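Local coordinates for protein exported gluconolactonase (Xanthomonas campestris pv. campestris, PDB 3DR2) that probably hydrolyses gluconolactone to gluconate as a calcium-binding six-bladed beta-propeller of the SMP-30 family, important in secondary pathways of glucose metabolism, at residues Gly239-Trp251 against Thr278-Arg290. Numbering follows the deposited sequence.
Sequences GLPDGFCVDRGGW and TASNCTFDQAQQR. With CA (calcium ion), chain D.
Arg248 lays its guanidinium over the amide of Gln288, the two planes stacked only 10° apart, with Gln288 CG over one face, 3.2 Å from Arg248 NH2. Bends at chi2 and chi3 fold the arginine back onto the 285-288 turn, where NH1 and NH2 grip Gln286 O end-on; the NH2 bond is 3.1 Å and lies close to the guanidinium plane. Gln288 returns the hold: its chain, extended beyond CG, carries OE1 to Arg248 N (3.0 Å), an almost straight bond (172°) taken on a lone pair in the amide plane. Gln288 NE2 donates to a water that also bridges to Val246 O. Two type I turns, 247-250 and 285-288, are thus clasped together at one end of the contact.

Between the turns and the calcium, strands 244-246 and 281-284, the innermost of adjacent propeller blades, run in the same general direction, splayed by 26°. Side-chain contact between them centres on Cys245 SG, which lies 3.7 Å from Phe284 CD1, oblique to the ring, and 4.1 Å from Cys282 SG. Nearer the propeller axis Gly243 N donates to Ser280 O, and the Asn281 amide packs against Gly243 CA while its OD1 accepts from Cys282 N. Asp242 packs its CB against Ser280 O (3.1 Å) and presents OD1 to the calcium at 2.4 Å; Glu48, Asn134 and Asn191 complete the protein ligands. Glu48 also accepts from Asn281 ND2, which probably helps position this carboxylate. The polar grip thus fixes the outer turns, while Asp242 and the Glu48-Asn281 bond tie both inner strand ends to a calcium centre consistent with the lactonase active site.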
ATOM      1  N   GLY A 239      -2.957  15.245  17.643  1.00 20.88           N
ATOM      2  CA  GLY A 239      -3.013  14.872  16.247  1.00 20.17           C
ATOM      3  C   GLY A 239      -3.876  15.767  15.387  1.00 22.08           C
ATOM      4  O   GLY A 239      -4.119  16.931  15.712  1.00 22.00           O
ATOM      5  N   LEU A 240      -4.357  15.202  14.289  1.00 18.80           N
ATOM      6  CA  LEU A 240      -5.167  15.946  13.338  1.00 21.48           C
ATOM      7  C   LEU A 240      -6.634  15.557  13.304  1.00 19.36           C
ATOM      8  O   LEU A 240      -6.969  14.373  13.328  1.00 17.42           O
ATOM      9  CB  LEU A 240      -4.607  15.741  11.932  1.00 21.19           C
ATOM     10  CG  LEU A 240      -3.108  15.942  11.716  1.00 22.77           C
ATOM     11  CD1 LEU A 240      -2.682  15.285  10.418  1.00 25.71           C
ATOM     12  CD2 LEU A 240      -2.795  17.418  11.718  1.00 24.30           C
ATOM     13  N   PRO A 241      -7.530  16.556  13.258  1.00 17.39           N
ATOM     14  CA  PRO A 241      -8.957  16.238  13.193  1.00 17.78           C
ATOM     15  C   PRO A 241      -9.165  15.999  11.693  1.00 17.14           C
ATOM     16  O   PRO A 241      -9.527  16.907  10.947  1.00 17.02           O
ATOM     17  CB  PRO A 241      -9.618  17.521  13.694  1.00 17.03           C
ATOM     18  CG  PRO A 241      -8.670  18.588  13.247  1.00 17.65           C
ATOM     19  CD  PRO A 241      -7.317  17.986  13.548  1.00 17.72           C
ATOM     20  N   ASP A 242      -8.874  14.773  11.268  1.00 16.18           N
ATOM     21  CA  ASP A 242      -8.951  14.354   9.874  1.00 14.58           C
ATOM     22  C   ASP A 242     -10.392  14.293   9.380  1.00 16.31           C
ATOM     23  O   ASP A 242     -10.912  15.257   8.827  1.00 16.45           O
ATOM     24  CB  ASP A 242      -8.285  12.983   9.742  1.00 15.45           C
ATOM     25  CG  ASP A 242      -7.776  12.701   8.346  1.00 15.34           C
ATOM     26  OD1 ASP A 242      -8.500  12.991   7.372  1.00 15.17           O
ATOM     27  OD2 ASP A 242      -6.654  12.161   8.224  1.00 17.39           O
ATOM     28  N   GLY A 243     -11.028  13.144   9.574  1.00 14.97           N
ATOM     29  CA  GLY A 243     -12.411  12.986   9.167  1.00 14.71           C
ATOM     30  C   GLY A 243     -13.287  12.960  10.406  1.00 15.10           C
ATOM     31  O   GLY A 243     -12.807  12.656  11.496  1.00 13.73           O
ATOM     32  N   PHE A 244     -14.565  13.280  10.248  1.00 13.69           N
ATOM     33  CA  PHE A 244     -15.482  13.289  11.382  1.00 14.70           C
ATOM     34  C   PHE A 244     -16.928  13.209  10.908  1.00 16.59           C
ATOM     35  O   PHE A 244     -17.206  13.328   9.715  1.00 15.37           O
ATOM     36  CB  PHE A 244     -15.270  14.564  12.203  1.00 13.97           C
ATOM     37  CG  PHE A 244     -15.338  15.827  11.389  1.00 15.54           C
ATOM     38  CD1 PHE A 244     -16.561  16.415  11.089  1.00 15.49           C
ATOM     39  CD2 PHE A 244     -14.172  16.422  10.916  1.00 15.31           C
ATOM     40  CE1 PHE A 244     -16.624  17.583  10.326  1.00 16.35           C
ATOM     41  CE2 PHE A 244     -14.221  17.587  10.153  1.00 17.37           C
ATOM     42  CZ  PHE A 244     -15.451  18.168   9.857  1.00 15.29           C
ATOM     43  N   CYS A 245     -17.844  12.997  11.845  1.00 15.81           N
ATOM     44  CA  CYS A 245     -19.255  12.927  11.505  1.00 17.45           C
ATOM     45  C   CYS A 245     -20.075  13.628  12.575  1.00 18.32           C
ATOM     46  O   CYS A 245     -19.567  13.947  13.649  1.00 16.62           O
ATOM     47  CB  CYS A 245     -19.710  11.470  11.366  1.00 19.45           C
ATOM     48  SG  CYS A 245     -19.622  10.493  12.886  1.00 22.39           S
ATOM     49  N   VAL A 246     -21.337  13.887  12.261  1.00 18.68           N
ATOM     50  CA  VAL A 246     -22.243  14.543  13.199  1.00 19.48           C
ATOM     51  C   VAL A 246     -23.485  13.676  13.350  1.00 19.26           C
ATOM     52  O   VAL A 246     -24.038  13.209  12.355  1.00 21.00           O
ATOM     53  CB  VAL A 246     -22.654  15.938  12.690  1.00 20.60           C
ATOM     54  CG1 VAL A 246     -23.627  16.579  13.665  1.00 20.77           C
ATOM     55  CG2 VAL A 246     -21.417  16.814  12.515  1.00 20.57           C
ATOM     56  N   ASP A 247     -23.924  13.460  14.588  1.00 20.03           N
ATOM     57  CA  ASP A 247     -25.102  12.629  14.820  1.00 20.11           C
ATOM     58  C   ASP A 247     -26.394  13.441  14.838  1.00 21.53           C
ATOM     59  O   ASP A 247     -26.360  14.666  14.776  1.00 19.53           O
ATOM     60  CB  ASP A 247     -24.939  11.821  16.118  1.00 19.66           C
ATOM     61  CG  ASP A 247     -24.926  12.686  17.363  1.00 21.46           C
ATOM     62  OD1 ASP A 247     -24.404  12.209  18.396  1.00 20.70           O
ATOM     63  OD2 ASP A 247     -25.447  13.823  17.324  1.00 21.16           O
ATOM     64  N   ARG A 248     -27.531  12.754  14.907  1.00 22.24           N
ATOM     65  CA  ARG A 248     -28.827  13.430  14.903  1.00 23.82           C
ATOM     66  C   ARG A 248     -29.001  14.438  16.036  1.00 23.38           C
ATOM     67  O   ARG A 248     -29.796  15.373  15.920  1.00 26.33           O
ATOM     68  CB  ARG A 248     -29.967  12.406  14.951  1.00 24.88           C
ATOM     69  CG  ARG A 248     -30.802  12.338  13.677  1.00 27.29           C
ATOM     70  CD  ARG A 248     -30.320  11.260  12.720  1.00 27.77           C
ATOM     71  NE  ARG A 248     -30.484   9.916  13.276  1.00 28.99           N
ATOM     72  CZ  ARG A 248     -30.230   8.792  12.611  1.00 26.14           C
ATOM     73  NH1 ARG A 248     -29.803   8.839  11.355  1.00 29.46           N
ATOM     74  NH2 ARG A 248     -30.396   7.618  13.203  1.00 27.94           N
ATOM     75  N   GLY A 249     -28.267  14.248  17.127  1.00 24.66           N
ATOM     76  CA  GLY A 249     -28.361  15.159  18.257  1.00 24.55           C
ATOM     77  C   GLY A 249     -27.493  16.396  18.103  1.00 24.69           C
ATOM     78  O   GLY A 249     -27.570  17.325  18.913  1.00 24.12           O
ATOM     79  N   GLY A 250     -26.655  16.407  17.070  1.00 21.94           N
ATOM     80  CA  GLY A 250     -25.792  17.550  16.830  1.00 22.08           C
ATOM     81  C   GLY A 250     -24.375  17.411  17.349  1.00 21.52           C
ATOM     82  O   GLY A 250     -23.561  18.326  17.195  1.00 22.83           O
ATOM     83  N   TRP A 251     -24.065  16.281  17.977  1.00 21.14           N
ATOM     84  CA  TRP A 251     -22.717  16.072  18.486  1.00 19.69           C
ATOM     85  C   TRP A 251     -21.798  15.747  17.325  1.00 20.31           C
ATOM     86  O   TRP A 251     -22.189  15.054  16.386  1.00 17.98           O
ATOM     87  CB  TRP A 251     -22.670  14.909  19.474  1.00 21.42           C
ATOM     88  CG  TRP A 251     -23.364  15.148  20.768  1.00 21.76           C
ATOM     89  CD1 TRP A 251     -23.984  16.296  21.179  1.00 22.02           C
ATOM     90  CD2 TRP A 251     -23.520  14.204  21.829  1.00 22.73           C
ATOM     91  NE1 TRP A 251     -24.521  16.121  22.434  1.00 23.04           N
ATOM     92  CE2 TRP A 251     -24.250  14.846  22.856  1.00 22.70           C
ATOM     93  CE3 TRP A 251     -23.115  12.875  22.012  1.00 22.91           C
ATOM     94  CZ2 TRP A 251     -24.583  14.200  24.050  1.00 24.01           C
ATOM     95  CZ3 TRP A 251     -23.445  12.233  23.201  1.00 21.98           C
ATOM     96  CH2 TRP A 251     -24.174  12.899  24.204  1.00 23.82           C
ATOM     97  N   THR A 278      -3.506   5.828  15.367  1.00 16.64           N
ATOM     98  CA  THR A 278      -4.103   7.078  14.917  1.00 18.05           C
ATOM     99  C   THR A 278      -5.407   6.764  14.190  1.00 15.44           C
ATOM    100  O   THR A 278      -5.498   5.760  13.487  1.00 17.99           O
ATOM    101  CB  THR A 278      -3.161   7.825  13.951  1.00 20.09           C
ATOM    102  OG1 THR A 278      -1.964   8.194  14.648  1.00 19.98           O
ATOM    103  CG2 THR A 278      -3.836   9.079  13.401  1.00 19.62           C
ATOM    104  N   ALA A 279      -6.419   7.601  14.384  1.00 14.94           N
ATOM    105  CA  ALA A 279      -7.698   7.407  13.713  1.00 15.72           C
ATOM    106  C   ALA A 279      -7.792   8.427  12.584  1.00 15.17           C
ATOM    107  O   ALA A 279      -7.482   9.601  12.776  1.00 15.28           O
ATOM    108  CB  ALA A 279      -8.852   7.595  14.690  1.00 14.17           C
ATOM    109  N   SER A 280      -8.236   7.980  11.415  1.00 14.09           N
ATOM    110  CA  SER A 280      -8.339   8.859  10.251  1.00 12.12           C
ATOM    111  C   SER A 280      -9.740   9.366   9.934  1.00 12.66           C
ATOM    112  O   SER A 280      -9.896  10.414   9.309  1.00 11.52           O
ATOM    113  CB  SER A 280      -7.806   8.137   9.012  1.00 12.62           C
ATOM    114  OG  SER A 280      -8.667   7.055   8.662  1.00 12.90           O
ATOM    115  N   ASN A 281     -10.765   8.633  10.356  1.00 10.74           N
ATOM    116  CA  ASN A 281     -12.128   9.033  10.033  1.00 10.66           C
ATOM    117  C   ASN A 281     -13.108   8.187  10.842  1.00 12.57           C
ATOM    118  O   ASN A 281     -12.714   7.237  11.518  1.00 13.15           O
ATOM    119  CB  ASN A 281     -12.373   8.797   8.535  1.00 12.26           C
ATOM    120  CG  ASN A 281     -13.314   9.810   7.918  1.00 11.34           C
ATOM    121  OD1 ASN A 281     -14.345  10.141   8.488  1.00 13.64           O
ATOM    122  ND2 ASN A 281     -12.964  10.299   6.727  1.00 14.10           N
ATOM    123  N   CYS A 282     -14.383   8.547  10.787  1.00 12.31           N
ATOM    124  CA  CYS A 282     -15.405   7.779  11.483  1.00 15.07           C
ATOM    125  C   CYS A 282     -16.779   8.107  10.934  1.00 15.66           C
ATOM    126  O   CYS A 282     -16.969   9.138  10.281  1.00 14.64           O
ATOM    127  CB  CYS A 282     -15.355   8.020  13.001  1.00 16.80           C
ATOM    128  SG  CYS A 282     -15.660   9.722  13.574  1.00 16.60           S
ATOM    129  N   THR A 283     -17.734   7.217  11.181  1.00 12.33           N
ATOM    130  CA  THR A 283     -19.096   7.411  10.704  1.00 13.49           C
ATOM    131  C   THR A 283     -20.001   6.455  11.477  1.00 15.12           C
ATOM    132  O   THR A 283     -19.521   5.520  12.120  1.00 15.83           O
ATOM    133  CB  THR A 283     -19.198   7.111   9.177  1.00 13.28           C
ATOM    134  OG1 THR A 283     -20.383   7.716   8.639  1.00 14.37           O
ATOM    135  CG2 THR A 283     -19.252   5.601   8.922  1.00 16.18           C
ATOM    136  N   PHE A 284     -21.303   6.706  11.434  1.00 15.08           N
ATOM    137  CA  PHE A 284     -22.263   5.843  12.113  1.00 17.62           C
ATOM    138  C   PHE A 284     -23.028   5.043  11.085  1.00 17.67           C
ATOM    139  O   PHE A 284     -23.011   5.361   9.891  1.00 16.52           O
ATOM    140  CB  PHE A 284     -23.291   6.658  12.896  1.00 17.41           C
ATOM    141  CG  PHE A 284     -22.815   7.121  14.233  1.00 21.52           C
ATOM    142  CD1 PHE A 284     -22.262   8.382  14.389  1.00 23.29           C
ATOM    143  CD2 PHE A 284     -22.929   6.293  15.342  1.00 21.91           C
ATOM    144  CE1 PHE A 284     -21.829   8.816  15.642  1.00 24.83           C
ATOM    145  CE2 PHE A 284     -22.499   6.716  16.597  1.00 23.85           C
ATOM    146  CZ  PHE A 284     -21.950   7.981  16.745  1.00 23.89           C
ATOM    147  N   ASP A 285     -23.702   3.998  11.550  1.00 16.85           N
ATOM    148  CA  ASP A 285     -24.535   3.216  10.660  1.00 17.85           C
ATOM    149  C   ASP A 285     -25.848   3.998  10.606  1.00 19.19           C
ATOM    150  O   ASP A 285     -25.989   5.037  11.257  1.00 19.09           O
ATOM    151  CB  ASP A 285     -24.750   1.797  11.213  1.00 18.11           C
ATOM    152  CG  ASP A 285     -25.405   1.787  12.577  1.00 18.67           C
ATOM    153  OD1 ASP A 285     -25.310   2.793  13.309  1.00 18.71           O
ATOM    154  OD2 ASP A 285     -26.005   0.755  12.924  1.00 18.81           O
ATOM    155  N   GLN A 286     -26.789   3.507   9.815  1.00 19.12           N
ATOM    156  CA  GLN A 286     -28.095   4.129   9.651  1.00 21.79           C
ATOM    157  C   GLN A 286     -28.762   4.530  10.971  1.00 21.37           C
ATOM    158  O   GLN A 286     -29.158   5.683  11.159  1.00 22.77           O
ATOM    159  CB  GLN A 286     -28.998   3.156   8.898  1.00 24.11           C
ATOM    160  CG  GLN A 286     -29.415   3.615   7.527  1.00 27.48           C
ATOM    161  CD  GLN A 286     -30.542   4.608   7.598  1.00 27.77           C
ATOM    162  OE1 GLN A 286     -30.422   5.651   8.240  1.00 30.87           O
ATOM    163  NE2 GLN A 286     -31.651   4.290   6.946  1.00 29.07           N
ATOM    164  N   ALA A 287     -28.883   3.570  11.879  1.00 21.15           N
ATOM    165  CA  ALA A 287     -29.530   3.801  13.167  1.00 22.66           C
ATOM    166  C   ALA A 287     -28.683   4.589  14.164  1.00 22.82           C
ATOM    167  O   ALA A 287     -29.180   5.009  15.213  1.00 21.60           O
ATOM    168  CB  ALA A 287     -29.935   2.459  13.782  1.00 24.28           C
ATOM    169  N   GLN A 288     -27.416   4.801  13.825  1.00 20.31           N
ATOM    170  CA  GLN A 288     -26.477   5.501  14.697  1.00 21.42           C
ATOM    171  C   GLN A 288     -26.347   4.727  16.011  1.00 20.06           C
ATOM    172  O   GLN A 288     -26.301   5.304  17.096  1.00 19.69           O
ATOM    173  CB  GLN A 288     -26.921   6.953  14.951  1.00 20.86           C
ATOM    174  CG  GLN A 288     -27.216   7.722  13.662  1.00 21.62           C
ATOM    175  CD  GLN A 288     -27.087   9.236  13.786  1.00 21.63           C
ATOM    176  OE1 GLN A 288     -27.259   9.813  14.861  1.00 21.29           O
ATOM    177  NE2 GLN A 288     -26.803   9.889  12.663  1.00 21.66           N
ATOM    178  N   GLN A 289     -26.293   3.405  15.888  1.00 19.19           N
ATOM    179  CA  GLN A 289     -26.142   2.515  17.034  1.00 18.95           C
ATOM    180  C   GLN A 289     -24.769   1.866  17.009  1.00 19.32           C
ATOM    181  O   GLN A 289     -24.399   1.141  17.926  1.00 17.65           O
ATOM    182  CB  GLN A 289     -27.217   1.426  17.023  1.00 20.33           C
ATOM    183  CG  GLN A 289     -28.595   1.911  17.463  1.00 22.61           C
ATOM    184  CD  GLN A 289     -28.656   2.266  18.939  1.00 20.72           C
ATOM    185  OE1 GLN A 289     -29.578   2.947  19.382  1.00 27.09           O
ATOM    186  NE2 GLN A 289     -27.684   1.794  19.709  1.00 22.54           N
ATOM    187  N   ARG A 290     -24.019   2.118  15.940  1.00 16.93           N
ATOM    188  CA  ARG A 290     -22.673   1.573  15.812  1.00 14.18           C
ATOM    189  C   ARG A 290     -21.774   2.639  15.206  1.00 14.24           C
ATOM    190  O   ARG A 290     -22.102   3.211  14.170  1.00 14.02           O
ATOM    191  CB  ARG A 290     -22.669   0.328  14.917  1.00 14.45           C
ATOM    192  CG  ARG A 290     -23.357  -0.892  15.517  1.00 15.01           C
ATOM    193  CD  ARG A 290     -23.462  -2.022  14.498  1.00 14.48           C
ATOM    194  NE  ARG A 290     -24.341  -1.658  13.390  1.00 14.22           N
ATOM    195  CZ  ARG A 290     -24.618  -2.441  12.352  1.00 15.46           C
ATOM    196  NH1 ARG A 290     -24.083  -3.654  12.255  1.00 15.33           N
ATOM    197  NH2 ARG A 290     -25.455  -2.019  11.414  1.00 17.24           N
TER
HETATM  198 CA    CA D 707      -9.403  12.789   5.161  1.00  1.00          CA
HETATM  199  O   HOH W   1      -5.976  11.916  12.881  1.00 17.64           O
HETATM  200  O   HOH W   2     -11.509  13.515   6.042  1.00 14.52           O
HETATM  201  O   HOH W   3     -26.574  12.652  11.607  1.00 29.44           O
HETATM  202  O   HOH W   4      -7.115  12.080   4.306  1.00 16.93           O
HETATM  203  O   HOH W   5     -10.812  11.497   3.696  1.00 13.53           O
HETATM  204  O   HOH W   6     -10.300  11.148   6.744  1.00 24.65           O